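Local coordinates for uncharacterized protein conserved in bacteria (Streptococcus suis, PDB 4FZQ) that is a surface antigen fragment, a G5 domain of HP0197, which probably takes part in attachment of this pathogenic bacterium to host cells, at residues A[33-38]-A[67-72]. The protein carries 1 engineered substitution. Numbering follows the deposited sequence.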
# COMPACT_ATOMS: atom_id res chain seq x y z
N LEU A 33 10.69 5.38 -20.74
CA LEU A 33 9.34 5.83 -20.47
C LEU A 33 9.00 6.93 -21.46
O LEU A 33 9.81 7.81 -21.71
CB LEU A 33 9.18 6.32 -19.02
CG LEU A 33 9.99 7.46 -18.42
CD1 LEU A 33 9.70 8.77 -19.13
CD2 LEU A 33 9.60 7.58 -16.94
N LEU A 34 7.81 6.84 -22.05
CA LEU A 34 7.36 7.82 -23.02
C LEU A 34 6.93 9.09 -22.31
O LEU A 34 7.08 10.19 -22.83
CB LEU A 34 6.19 7.27 -23.82
CG LEU A 34 6.32 7.33 -25.34
CD1 LEU A 34 4.98 6.96 -25.96
CD2 LEU A 34 6.75 8.73 -25.78
N GLN A 35 6.35 8.92 -21.12
CA GLN A 35 5.92 10.05 -20.32
C GLN A 35 5.78 9.57 -18.88
O GLN A 35 5.44 8.41 -18.63
CB GLN A 35 4.61 10.64 -20.86
CG GLN A 35 3.34 9.95 -20.43
CD GLN A 35 2.09 10.56 -21.06
OE1 GLN A 35 0.97 10.18 -20.73
NE2 GLN A 35 2.28 11.50 -21.99
N GLU A 36 6.06 10.46 -17.94
CA GLU A 36 6.02 10.09 -16.53
C GLU A 36 4.63 9.98 -15.92
O GLU A 36 4.45 9.31 -14.91
CB GLU A 36 6.88 11.07 -15.72
CG GLU A 36 8.33 11.10 -16.19
CD GLU A 36 9.33 11.43 -15.09
OE1 GLU A 36 9.33 12.58 -14.59
OE2 GLU A 36 10.11 10.52 -14.72
N GLY A 37 3.66 10.63 -16.55
CA GLY A 37 2.30 10.57 -16.04
C GLY A 37 2.09 11.23 -14.69
O GLY A 37 2.96 11.18 -13.83
N LYS A 38 0.92 11.84 -14.52
CA LYS A 38 0.56 12.52 -13.29
C LYS A 38 -0.56 11.76 -12.59
O LYS A 38 -1.45 11.22 -13.23
CB LYS A 38 0.09 13.95 -13.57
CG LYS A 38 1.22 14.94 -13.85
CD LYS A 38 1.40 15.24 -15.34
CE LYS A 38 0.26 16.10 -15.89
NZ LYS A 38 0.53 16.58 -17.28
N GLU A 67 -9.58 11.39 -13.57
CA GLU A 67 -8.53 10.56 -14.13
C GLU A 67 -7.24 11.36 -14.28
O GLU A 67 -7.28 12.56 -14.53
CB GLU A 67 -8.94 10.02 -15.50
CG GLU A 67 -7.86 9.20 -16.20
CD GLU A 67 -7.53 7.91 -15.46
OE1 GLU A 67 -8.38 6.98 -15.47
OE2 GLU A 67 -6.43 7.83 -14.86
N GLY A 68 -6.10 10.70 -14.12
CA GLY A 68 -4.84 11.39 -14.25
C GLY A 68 -4.21 11.19 -15.61
O GLY A 68 -4.90 10.92 -16.60
N GLN A 69 -2.90 11.31 -15.66
CA GLN A 69 -2.17 11.12 -16.91
C GLN A 69 -1.34 9.85 -16.75
O GLN A 69 -0.63 9.68 -15.76
CB GLN A 69 -1.26 12.33 -17.15
CG GLN A 69 -0.39 12.23 -18.40
CD GLN A 69 0.57 13.41 -18.52
OE1 GLN A 69 0.15 14.53 -18.80
NE2 GLN A 69 1.86 13.15 -18.30
N ASN A 70 -1.45 8.95 -17.73
CA ASN A 70 -0.71 7.70 -17.68
C ASN A 70 0.80 7.85 -17.78
O ASN A 70 1.32 8.75 -18.44
CB ASN A 70 -1.13 6.75 -18.82
CG ASN A 70 -2.45 6.07 -18.58
OD1 ASN A 70 -3.03 6.16 -17.49
ND2 ASN A 70 -2.95 5.37 -19.60
N ARG A 71 1.49 6.94 -17.11
CA ARG A 71 2.93 6.87 -17.18
C ARG A 71 3.04 5.84 -18.30
O ARG A 71 2.38 4.80 -18.26
CB ARG A 71 3.46 6.31 -15.86
CG ARG A 71 4.95 6.04 -15.81
CD ARG A 71 5.33 5.49 -14.44
NE ARG A 71 6.69 4.96 -14.41
CZ ARG A 71 7.78 5.70 -14.49
NH1 ARG A 71 7.68 7.02 -14.62
NH2 ARG A 71 8.98 5.13 -14.47
N ILE A 72 3.83 6.12 -19.33
CA ILE A 72 3.95 5.16 -20.41
C ILE A 72 5.33 4.54 -20.48
O ILE A 72 6.34 5.24 -20.65
CB ILE A 72 3.63 5.79 -21.80
CG1 ILE A 72 2.13 6.08 -21.94
CG2 ILE A 72 4.01 4.84 -22.91
CD1 ILE A 72 1.18 5.66 -20.82
O HOH W 1 5.45 8.01 -12.72
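The carbonyl oxygen of I72 takes the backbone amide of L34, N to O 2.6 Å with an N-H...O angle of 149°, and also the CA-H of L33, whose CA lies 3.1 Å from I72 O. I72 N in turn gives to Q35 O at 2.9 Å. L34 CB packs on I72 CG2 at 3.4 Å, the two side chains running alongside each other. Here strand 71-75 runs between strand 31-35, antiparallel to it, and the parallel strand 18-22, in one of the two three-stranded sheets of this elongated G5 domain. R71, extended from CG to NE, lays CB and CG against E36 O, which accepts a bond from a water at 2.7 Å; the same water is weakly held by R71 NH1. L33 CD2 approaches the R71 guanidinium obliquely, while R71 NE pairs with E18 in a salt bridge. Farther along, Q69 N donates to K38 O at 2.8 Å. The side chains of the same two residues also join: K38 NZ donates to Q69 OE1 at 2.6 Å, coming from above the amide plane. Q69 reaches the amine with CG anti to its backbone N (chi1 178°) and an extended chain, whereas the K38 chain kinks midway to bring NZ there. Q69 NE2 comes to 3.5 Å from G37 CA; G37, at a positive phi (66°) that favours glycine, sets this CA close against Q69 O.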